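Local coordinates for uncharacterized protein SP1917 (Streptococcus pneumoniae, PDB 3C9P) that is of unknown function but is a small, mostly helical member of the bacterial DUF2200 family, at residues S39-Y44 with D100-W105; A19-V24 with G29-V34; Q6-M11 with E95-D100. All coordinates share one frame; numbering follows the deposited sequence.

How the contacts relate
Helix 91-107 is common ground for contacts 1 and 3, which share Asp-100, while helix 31-42 serves contacts 1 and 2. Contact 1 lies near the centre of the chain and is purely hydrocarbon packing between two helices far apart in sequence. Contact 2, farther out and only partly buried, joins two consecutive helices, adding a backbone bond at the turn to its small apolar side chains. Contact 3 brings the N-terminal loop to helix 91-107; its touching residues are buried, yet beside the greasy tips runs an arginine-aspartate pair. Leu-41, Leu-99 and Leu-20 pack across the boundaries, linking contact 2 inward to the core of contacts 1 and 3.

Contact 1 (S39-Y44 with D100-W105); sequences SWLTGY and DKLVDW. With EDO (1,2-ethanediol), chain B.
Leu-102 meets Trp-40 and Leu-41 through a single methyl group. Its CD1 lies 4.0 Å from Trp-40 CZ3, and it stands at the edge of the indole, near the ring plane, touching the six-membered ring where CE3 and CZ3 join. The same CD1 reaches Leu-41 CB at 4.0 Å, so one branch of the leucine serves two neighbours on the helix opposite. The two long side chains of Trp-40 and Leu-102 run at about a right angle. Trp-40 is aimed by a first torsion of 178°, which puts CG opposite the backbone N and carries the benzene part of the indole toward helix 91-107. A branched leucine suits this place: it offers a slim methyl to an aromatic rim, and no polar group is buried between them.

Farther out, Trp-40 NE1 is hydrogen-bonded to Glu-120 OE2, so the polar corner of the indole is tied to the C-terminal region. Helix 31-42 ends just beyond the contact: Gly-43 takes a positive phi, which glycine adopts readily, Thr-42 OG1 accepts from Tyr-44 N at 3.3 Å in an ST turn, and Ser-39 OG gives a 2.6 Å bond to Tyr-44 O. Helix 112-119 packs against the same cluster, with Leu-116 on Trp-40 and both Val-115 and Tyr-119 on Leu-102, while helix 13-26 touches Val-103 and Ile-80 of strand 79-80 touches Asp-100 and Asp-104.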
loop_
_atom_site.group_PDB
_atom_site.type_symbol
_atom_site.label_atom_id
_atom_site.label_comp_id
_atom_site.label_asym_id
_atom_site.label_seq_id
_atom_site.Cartn_x
_atom_site.Cartn_y
_atom_site.Cartn_z
ATOM N N SER A 39 -0.459 0.966 -7.273
ATOM C CA SER A 39 -0.715 0.340 -8.579
ATOM C C SER A 39 0.198 -0.885 -8.832
ATOM O O SER A 39 -0.260 -1.949 -9.241
ATOM C CB SER A 39 -0.490 1.375 -9.678
ATOM O OG SER A 39 -0.680 0.784 -10.965
ATOM N N TRP A 40 1.488 -0.720 -8.568
ATOM C CA TRP A 40 2.451 -1.812 -8.713
ATOM C C TRP A 40 2.065 -3.031 -7.873
ATOM O O TRP A 40 2.001 -4.152 -8.375
ATOM C CB TRP A 40 3.854 -1.316 -8.340
ATOM C CG TRP A 40 4.886 -2.399 -8.416
ATOM C CD1 TRP A 40 5.500 -2.887 -9.526
ATOM C CD2 TRP A 40 5.412 -3.119 -7.317
ATOM N NE1 TRP A 40 6.390 -3.870 -9.183
ATOM C CE2 TRP A 40 6.360 -4.023 -7.825
ATOM C CE3 TRP A 40 5.204 -3.051 -5.932
ATOM C CZ2 TRP A 40 7.073 -4.886 -7.012
ATOM C CZ3 TRP A 40 5.906 -3.927 -5.119
ATOM C CH2 TRP A 40 6.851 -4.809 -5.660
ATOM N N LEU A 41 1.760 -2.796 -6.605
ATOM C CA LEU A 41 1.426 -3.872 -5.677
ATOM C C LEU A 41 0.168 -4.635 -6.050
ATOM O O LEU A 41 0.152 -5.879 -6.036
ATOM C CB LEU A 41 1.257 -3.318 -4.244
ATOM C CG LEU A 41 0.735 -4.317 -3.224
ATOM C CD1 LEU A 41 1.784 -5.447 -2.978
ATOM C CD2 LEU A 41 0.407 -3.610 -1.913
ATOM N N THR A 42 -0.884 -3.890 -6.372
ATOM C CA THR A 42 -2.219 -4.464 -6.494
ATOM C C THR A 42 -2.628 -4.823 -7.926
ATOM O O THR A 42 -3.533 -5.623 -8.116
ATOM C CB THR A 42 -3.259 -3.474 -5.951
ATOM O OG1 THR A 42 -3.183 -2.294 -6.739
ATOM C CG2 THR A 42 -2.983 -3.125 -4.465
ATOM N N GLY A 43 -1.994 -4.227 -8.930
ATOM C CA GLY A 43 -2.427 -4.412 -10.316
ATOM C C GLY A 43 -3.499 -3.421 -10.776
ATOM O O GLY A 43 -3.828 -3.378 -11.954
ATOM N N TYR A 44 -4.059 -2.635 -9.855
ATOM C CA TYR A 44 -4.957 -1.521 -10.218
ATOM C C TYR A 44 -4.174 -0.502 -11.044
ATOM O O TYR A 44 -3.008 -0.233 -10.725
ATOM C CB TYR A 44 -5.407 -0.784 -8.965
ATOM C CG TYR A 44 -6.542 -1.412 -8.191
ATOM C CD1 TYR A 44 -7.796 -1.606 -8.764
ATOM C CD2 TYR A 44 -6.371 -1.740 -6.845
ATOM C CE1 TYR A 44 -8.862 -2.163 -8.001
ATOM C CE2 TYR A 44 -7.402 -2.280 -6.093
ATOM C CZ TYR A 44 -8.642 -2.499 -6.677
ATOM O OH TYR A 44 -9.657 -3.005 -5.885
ATOM N N ASP A 100 1.799 -0.540 3.422
ATOM C CA ASP A 100 2.335 0.358 4.457
ATOM C C ASP A 100 3.852 0.426 4.399
ATOM O O ASP A 100 4.426 1.505 4.623
ATOM C CB ASP A 100 1.914 -0.044 5.860
ATOM C CG ASP A 100 0.423 0.213 6.139
ATOM O OD1 ASP A 100 -0.156 1.227 5.692
ATOM O OD2 ASP A 100 -0.171 -0.612 6.847
ATOM N N LYS A 101 4.502 -0.720 4.151
ATOM C CA LYS A 101 5.962 -0.780 4.025
ATOM C C LYS A 101 6.438 0.035 2.817
ATOM O O LYS A 101 7.409 0.794 2.927
ATOM C CB LYS A 101 6.444 -2.249 3.926
ATOM C CG LYS A 101 7.957 -2.447 3.954
ATOM C CD LYS A 101 8.552 -1.988 5.272
ATOM C CE LYS A 101 9.813 -2.760 5.605
ATOM N NZ LYS A 101 10.376 -2.186 6.872
ATOM N N LEU A 102 5.753 -0.102 1.675
ATOM C CA LEU A 102 6.141 0.651 0.472
ATOM C C LEU A 102 6.019 2.163 0.701
ATOM O O LEU A 102 6.872 2.935 0.269
ATOM C CB LEU A 102 5.311 0.230 -0.761
ATOM C CG LEU A 102 5.353 -1.261 -1.148
ATOM C CD1 LEU A 102 4.375 -1.595 -2.319
ATOM C CD2 LEU A 102 6.786 -1.660 -1.522
ATOM N N VAL A 103 4.960 2.558 1.406
ATOM C CA VAL A 103 4.688 3.946 1.712
ATOM C C VAL A 103 5.695 4.437 2.746
ATOM O O VAL A 103 6.117 5.593 2.700
ATOM C CB VAL A 103 3.238 4.146 2.222
ATOM C CG1 VAL A 103 3.032 5.554 2.705
ATOM C CG2 VAL A 103 2.258 3.896 1.064
ATOM N N ASP A 104 6.093 3.560 3.663
ATOM C CA ASP A 104 7.163 3.946 4.609
ATOM C C ASP A 104 8.456 4.310 3.880
ATOM O O ASP A 104 9.079 5.326 4.214
ATOM C CB ASP A 104 7.404 2.875 5.648
ATOM C CG ASP A 104 8.128 3.422 6.884
ATOM O OD1 ASP A 104 7.765 4.515 7.388
ATOM O OD2 ASP A 104 9.061 2.739 7.331
ATOM N N TRP A 105 8.839 3.532 2.864
ATOM C CA TRP A 105 9.987 3.916 2.028
ATOM C C TRP A 105 9.817 5.311 1.422
ATOM O O TRP A 105 10.755 6.081 1.419
ATOM C CB TRP A 105 10.285 2.904 0.912
ATOM C CG TRP A 105 10.868 1.609 1.387
ATOM C CD1 TRP A 105 10.282 0.363 1.296
ATOM C CD2 TRP A 105 12.147 1.408 2.008
ATOM N NE1 TRP A 105 11.121 -0.591 1.828
ATOM C CE2 TRP A 105 12.266 0.019 2.280
ATOM C CE3 TRP A 105 13.199 2.266 2.375
ATOM C CZ2 TRP A 105 13.398 -0.536 2.893
ATOM C CZ3 TRP A 105 14.343 1.711 3.006
ATOM C CH2 TRP A 105 14.426 0.313 3.256
HETATM C C1 EDO B . -2.987 0.821 7.543
HETATM O O1 EDO B . -2.276 1.713 8.401
HETATM C C2 EDO B . -3.676 1.644 6.471
HETATM O O2 EDO B . -3.044 2.923 6.400
#

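Contact 2 (A19-V24 with G29-V34); sequences ALIAKV and GKAESV
Val-24 closes on Gly-29 and Val-34 with both branches of its side chain. Its CB lies 4.1 Å from Val-34 CG2. From there CG1, set opposite the backbone N by a first torsion of 173°, runs to the backbone of the other segment and rests 3.6 Å from Gly-29 CA, with the carbonyl carbon of Gly-29 and the N of Lys-30 just behind. The second branch, CG2, turns instead to Val-34 and meets its CG2 at 3.8 Å; the two side chains lie alongside, pointing opposite ways. Glycine fits here because, having no side chain, it lets the valine methyl lie directly on its CA.

Together the segments belong to two consecutive helices joined by a short turn and packed steeply across each other, like an alpha-alpha corner: helix 13-26 ends, a few residues turn the chain, and helix 31-42 sets off across the end of the first. The turn is closed by Gly-29 N, which donates to Val-24 O, five residues back, at 2.9 Å. That bond is somewhat bent, 145° at the hydrogen.

One turn back along helix 13-26, Ile-21 divides its branches between two partners. CG2 touches Ala-31 CB at 3.8 Å, where the lone methyl of alanine lets the backbones come close, with the CA atoms of Ile-21 and Ala-31 5.5 Å apart. CG1 crosses to Val-34, 4.0 Å from its CB. Beta-branched residues suit such close quarters, since their bulk stays near the backbone. Behind this seam, Val-103 of helix 91-107 packs on Val-24, and Tyr-17 of helix 13-26 touches Val-34.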
loop_
_atom_site.group_PDB
_atom_site.type_symbol
_atom_site.label_atom_id
_atom_site.label_comp_id
_atom_site.label_asym_id
_atom_site.label_seq_id
_atom_site.Cartn_x
_atom_site.Cartn_y
_atom_site.Cartn_z
ATOM N N ALA A 19 -4.951 9.559 4.028
ATOM C CA ALA A 19 -4.027 9.632 5.170
ATOM C C ALA A 19 -2.627 9.098 4.848
ATOM O O ALA A 19 -1.644 9.634 5.358
ATOM C CB ALA A 19 -4.625 8.897 6.392
ATOM N N LEU A 20 -2.528 8.033 4.036
ATOM C CA LEU A 20 -1.217 7.543 3.547
ATOM C C LEU A 20 -0.485 8.647 2.781
ATOM O O LEU A 20 0.694 8.939 3.023
ATOM C CB LEU A 20 -1.373 6.339 2.595
ATOM C CG LEU A 20 -1.775 4.927 3.022
ATOM C CD1 LEU A 20 -1.773 4.032 1.795
ATOM C CD2 LEU A 20 -0.860 4.365 4.099
ATOM N N ILE A 21 -1.207 9.265 1.853
ATOM C CA ILE A 21 -0.674 10.389 1.076
ATOM C C ILE A 21 -0.220 11.537 1.976
ATOM O O ILE A 21 0.859 12.100 1.778
ATOM C CB ILE A 21 -1.695 10.872 0.024
ATOM C CG1 ILE A 21 -1.798 9.819 -1.092
ATOM C CG2 ILE A 21 -1.274 12.249 -0.567
ATOM C CD1 ILE A 21 -2.999 9.932 -1.928
ATOM N N ALA A 22 -1.026 11.871 2.974
ATOM C CA ALA A 22 -0.673 12.963 3.879
ATOM C C ALA A 22 0.647 12.683 4.602
ATOM O O ALA A 22 1.431 13.595 4.764
ATOM C CB ALA A 22 -1.787 13.231 4.872
ATOM N N LYS A 23 0.852 11.434 5.054
ATOM C CA LYS A 23 2.107 11.009 5.681
ATOM C C LYS A 23 3.280 11.280 4.752
ATOM O O LYS A 23 4.302 11.838 5.166
ATOM C CB LYS A 23 2.060 9.504 6.000
ATOM C CG LYS A 23 1.112 9.138 7.122
ATOM C CD LYS A 23 0.592 7.715 6.987
ATOM C CE LYS A 23 -0.563 7.456 7.957
ATOM N NZ LYS A 23 -1.406 6.311 7.492
ATOM N N VAL A 24 3.136 10.877 3.487
ATOM C CA VAL A 24 4.225 11.067 2.536
ATOM C C VAL A 24 4.454 12.549 2.224
ATOM O O VAL A 24 5.599 13.017 2.176
ATOM C CB VAL A 24 3.988 10.243 1.254
ATOM C CG1 VAL A 24 5.041 10.567 0.197
ATOM C CG2 VAL A 24 4.015 8.748 1.599
ATOM N N GLY A 29 7.513 14.083 0.244
ATOM C CA GLY A 29 7.248 13.242 -0.918
ATOM C C GLY A 29 6.045 13.706 -1.736
ATOM O O GLY A 29 5.435 14.735 -1.434
ATOM N N LYS A 30 5.681 12.924 -2.753
ATOM C CA LYS A 30 4.635 13.319 -3.706
ATOM C C LYS A 30 3.492 12.305 -3.733
ATOM O O LYS A 30 3.729 11.108 -3.695
ATOM C CB LYS A 30 5.222 13.449 -5.119
ATOM C CG LYS A 30 6.046 14.715 -5.370
ATOM C CD LYS A 30 6.131 15.023 -6.868
ATOM C CE LYS A 30 6.952 16.292 -7.134
ATOM N NZ LYS A 30 6.589 17.004 -8.411
ATOM N N ALA A 31 2.258 12.791 -3.837
ATOM C CA ALA A 31 1.085 11.913 -3.934
ATOM C C ALA A 31 1.219 10.883 -5.058
ATOM O O ALA A 31 0.831 9.705 -4.895
ATOM C CB ALA A 31 -0.210 12.753 -4.137
ATOM N N GLU A 32 1.744 11.325 -6.203
ATOM C CA GLU A 32 1.923 10.447 -7.352
ATOM C C GLU A 32 2.740 9.201 -7.010
ATOM O O GLU A 32 2.447 8.132 -7.507
ATOM C CB GLU A 32 2.548 11.204 -8.546
ATOM C CG GLU A 32 2.476 10.445 -9.877
ATOM C CD GLU A 32 1.049 10.098 -10.394
ATOM O OE1 GLU A 32 0.066 10.824 -10.124
ATOM O OE2 GLU A 32 0.925 9.084 -11.118
ATOM N N SER A 33 3.738 9.322 -6.132
ATOM C CA SER A 33 4.574 8.176 -5.758
ATOM C C SER A 33 3.772 7.080 -5.052
ATOM O O SER A 33 4.026 5.869 -5.237
ATOM C CB SER A 33 5.725 8.613 -4.851
ATOM O OG SER A 33 6.437 9.674 -5.433
ATOM N N VAL A 34 2.818 7.506 -4.231
ATOM C CA VAL A 34 1.912 6.601 -3.530
ATOM C C VAL A 34 1.036 5.862 -4.516
ATOM O O VAL A 34 0.900 4.621 -4.415
ATOM C CB VAL A 34 1.036 7.322 -2.471
ATOM C CG1 VAL A 34 0.078 6.327 -1.777
ATOM C CG2 VAL A 34 1.920 7.976 -1.420
#

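Contact 3 (Q6-M11 with E95-D100); sequences QKLYNM and EIRRLD. With EDO (1,2-ethanediol), chain B.
The N-terminal loop that leads into helix 13-26 is held to the side of helix 91-107 by Leu-8 and Tyr-9, which meet Ile-96 and Arg-97. Leu-8 and Ile-96 approach tip to tip, Leu-8 CD2 coming within 3.8 Å of Ile-96 CG2. The other branch of the isoleucine serves the aromatic: Ile-96 CD1 lies 3.7 Å from Tyr-9 CE1, with the side chains passing at a slant. A first torsion of -75° sets Ile-96 CG1 beside its own backbone N and CG2 opposite that N, so the forked residue can address both loop residues at once. Tyr-9 carries Gln-6 CA over one ring face, 4.0 Å above the plane, and its hydroxyl is bonded to Asp-90.

Leu-8 CD2 also lies 4.2 Å from Arg-97 NH1. The arginine bends at chi2 (-63°), which returns its guanidinium along the helix to Asp-100, where NH1 donates a 2.9 Å hydrogen bond to OD2, nearly along the C-O axis, as part of a salt bridge. A 1,2-ethanediol, probably from the crystallisation liquor, has its C1 at the edge of the guanidinium, and Ala-3 O, probably a remnant of the expression tag, accepts from NH2.

A buried arginine is answered by a carboxylate one helical turn on, which probably offsets part of the cost of burying its charge next to a leucine methyl; in this construct the Ala-3 carbonyl adds a second bond.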
loop_
_atom_site.group_PDB
_atom_site.type_symbol
_atom_site.label_atom_id
_atom_site.label_comp_id
_atom_site.label_asym_id
_atom_site.label_seq_id
_atom_site.Cartn_x
_atom_site.Cartn_y
_atom_site.Cartn_z
ATOM N N GLN A 6 -9.079 -5.919 12.384
ATOM C CA GLN A 6 -9.979 -6.050 11.239
ATOM C C GLN A 6 -10.986 -4.894 11.145
ATOM O O GLN A 6 -11.639 -4.731 10.120
ATOM C CB GLN A 6 -10.694 -7.403 11.289
ATOM C CG GLN A 6 -9.689 -8.581 11.228
ATOM C CD GLN A 6 -10.333 -9.934 10.933
ATOM O OE1 GLN A 6 -11.502 -10.144 11.200
ATOM N NE2 GLN A 6 -9.548 -10.858 10.388
ATOM N N LYS A 7 -11.098 -4.092 12.203
ATOM C CA LYS A 7 -11.838 -2.822 12.131
ATOM C C LYS A 7 -11.347 -1.966 10.950
ATOM O O LYS A 7 -12.137 -1.271 10.311
ATOM C CB LYS A 7 -11.760 -2.038 13.465
ATOM C CG LYS A 7 -12.538 -2.754 14.592
ATOM C CD LYS A 7 -12.494 -2.090 15.974
ATOM C CE LYS A 7 -13.099 -3.084 17.005
ATOM N NZ LYS A 7 -12.994 -2.675 18.451
ATOM N N LEU A 8 -10.056 -2.043 10.646
ATOM C CA LEU A 8 -9.506 -1.354 9.471
ATOM C C LEU A 8 -10.224 -1.702 8.150
ATOM O O LEU A 8 -10.409 -0.841 7.285
ATOM C CB LEU A 8 -8.013 -1.679 9.328
ATOM C CG LEU A 8 -7.248 -1.022 8.189
ATOM C CD1 LEU A 8 -7.285 0.530 8.249
ATOM C CD2 LEU A 8 -5.816 -1.514 8.239
ATOM N N TYR A 9 -10.594 -2.962 7.987
ATOM C CA TYR A 9 -11.167 -3.418 6.721
ATOM C C TYR A 9 -12.444 -2.663 6.364
ATOM O O TYR A 9 -12.783 -2.557 5.194
ATOM C CB TYR A 9 -11.482 -4.903 6.779
ATOM C CG TYR A 9 -10.320 -5.826 7.078
ATOM C CD1 TYR A 9 -8.981 -5.381 7.005
ATOM C CD2 TYR A 9 -10.559 -7.167 7.402
ATOM C CE1 TYR A 9 -7.938 -6.225 7.276
ATOM C CE2 TYR A 9 -9.509 -8.036 7.662
ATOM C CZ TYR A 9 -8.203 -7.545 7.608
ATOM O OH TYR A 9 -7.169 -8.402 7.856
ATOM N N ASN A 10 -13.161 -2.166 7.372
ATOM C CA ASN A 10 -14.443 -1.541 7.143
ATOM C C ASN A 10 -14.377 -0.029 7.151
ATOM O O ASN A 10 -15.401 0.622 6.961
ATOM C CB ASN A 10 -15.469 -2.050 8.155
ATOM C CG ASN A 10 -15.596 -3.562 8.111
ATOM O OD1 ASN A 10 -15.646 -4.153 7.026
ATOM N ND2 ASN A 10 -15.588 -4.202 9.289
HETATM N N MSE A 11 -13.187 0.527 7.384
HETATM C CA MSE A 11 -12.985 1.980 7.237
HETATM C C MSE A 11 -12.989 2.342 5.762
HETATM O O MSE A 11 -12.575 1.551 4.934
HETATM C CB MSE A 11 -11.701 2.423 7.919
HETATM C CG MSE A 11 -11.763 2.115 9.429
HETATM SE SE MSE A 11 -10.140 2.775 10.281
HETATM C CE MSE A 11 -10.207 1.696 11.941
ATOM N N GLU A 95 -1.355 -8.026 2.899
ATOM C CA GLU A 95 -1.256 -7.154 1.705
ATOM C C GLU A 95 -1.315 -5.680 2.106
ATOM O O GLU A 95 -0.600 -4.847 1.551
ATOM C CB GLU A 95 -2.370 -7.454 0.679
ATOM C CG GLU A 95 -2.455 -8.930 0.189
ATOM C CD GLU A 95 -1.163 -9.462 -0.451
ATOM O OE1 GLU A 95 -0.146 -8.742 -0.484
ATOM O OE2 GLU A 95 -1.176 -10.617 -0.934
ATOM N N ILE A 96 -2.177 -5.370 3.071
ATOM C CA ILE A 96 -2.328 -4.002 3.574
ATOM C C ILE A 96 -0.999 -3.535 4.174
ATOM O O ILE A 96 -0.556 -2.409 3.923
ATOM C CB ILE A 96 -3.472 -3.917 4.612
ATOM C CG1 ILE A 96 -4.831 -3.973 3.882
ATOM C CG2 ILE A 96 -3.334 -2.671 5.538
ATOM C CD1 ILE A 96 -6.114 -4.083 4.808
ATOM N N ARG A 97 -0.371 -4.400 4.965
ATOM C CA ARG A 97 0.888 -4.050 5.618
ATOM C C ARG A 97 2.026 -3.979 4.612
ATOM O O ARG A 97 2.947 -3.201 4.803
ATOM C CB ARG A 97 1.221 -5.011 6.758
ATOM C CG ARG A 97 0.265 -4.887 7.964
ATOM C CD ARG A 97 0.390 -3.485 8.597
ATOM N NE ARG A 97 -0.393 -3.370 9.823
ATOM C CZ ARG A 97 -1.374 -2.494 10.022
ATOM N NH1 ARG A 97 -1.721 -1.640 9.081
ATOM N NH2 ARG A 97 -2.005 -2.471 11.185
ATOM N N ARG A 98 1.958 -4.760 3.535
ATOM C CA ARG A 98 2.968 -4.606 2.465
ATOM C C ARG A 98 2.860 -3.221 1.824
ATOM O O ARG A 98 3.890 -2.569 1.581
ATOM C CB ARG A 98 2.850 -5.704 1.404
ATOM C CG ARG A 98 3.306 -7.062 1.873
ATOM C CD ARG A 98 2.985 -8.133 0.847
ATOM N NE ARG A 98 3.538 -9.418 1.281
ATOM C CZ ARG A 98 2.986 -10.609 1.091
ATOM N NH1 ARG A 98 1.814 -10.738 0.481
ATOM N NH2 ARG A 98 3.619 -11.687 1.526
ATOM N N LEU A 99 1.638 -2.744 1.585
ATOM C CA LEU A 99 1.507 -1.330 1.129
ATOM C C LEU A 99 2.072 -0.316 2.141
ATOM O O LEU A 99 2.771 0.650 1.765
ATOM C CB LEU A 99 0.070 -0.961 0.719
ATOM C CG LEU A 99 -0.062 0.478 0.170
ATOM C CD1 LEU A 99 0.787 0.684 -1.082
ATOM C CD2 LEU A 99 -1.529 0.842 -0.089
ATOM N N ASP A 100 1.799 -0.540 3.422
ATOM C CA ASP A 100 2.335 0.358 4.457
ATOM C C ASP A 100 3.852 0.426 4.399
ATOM O O ASP A 100 4.426 1.505 4.623
ATOM C CB ASP A 100 1.914 -0.044 5.860
ATOM C CG ASP A 100 0.423 0.213 6.139
ATOM O OD1 ASP A 100 -0.156 1.227 5.692
ATOM O OD2 ASP A 100 -0.171 -0.612 6.847
HETATM C C1 EDO B . -2.987 0.821 7.543
HETATM O O1 EDO B . -2.276 1.713 8.401
HETATM C C2 EDO B . -3.676 1.644 6.471
HETATM O O2 EDO B . -3.044 2.923 6.400
#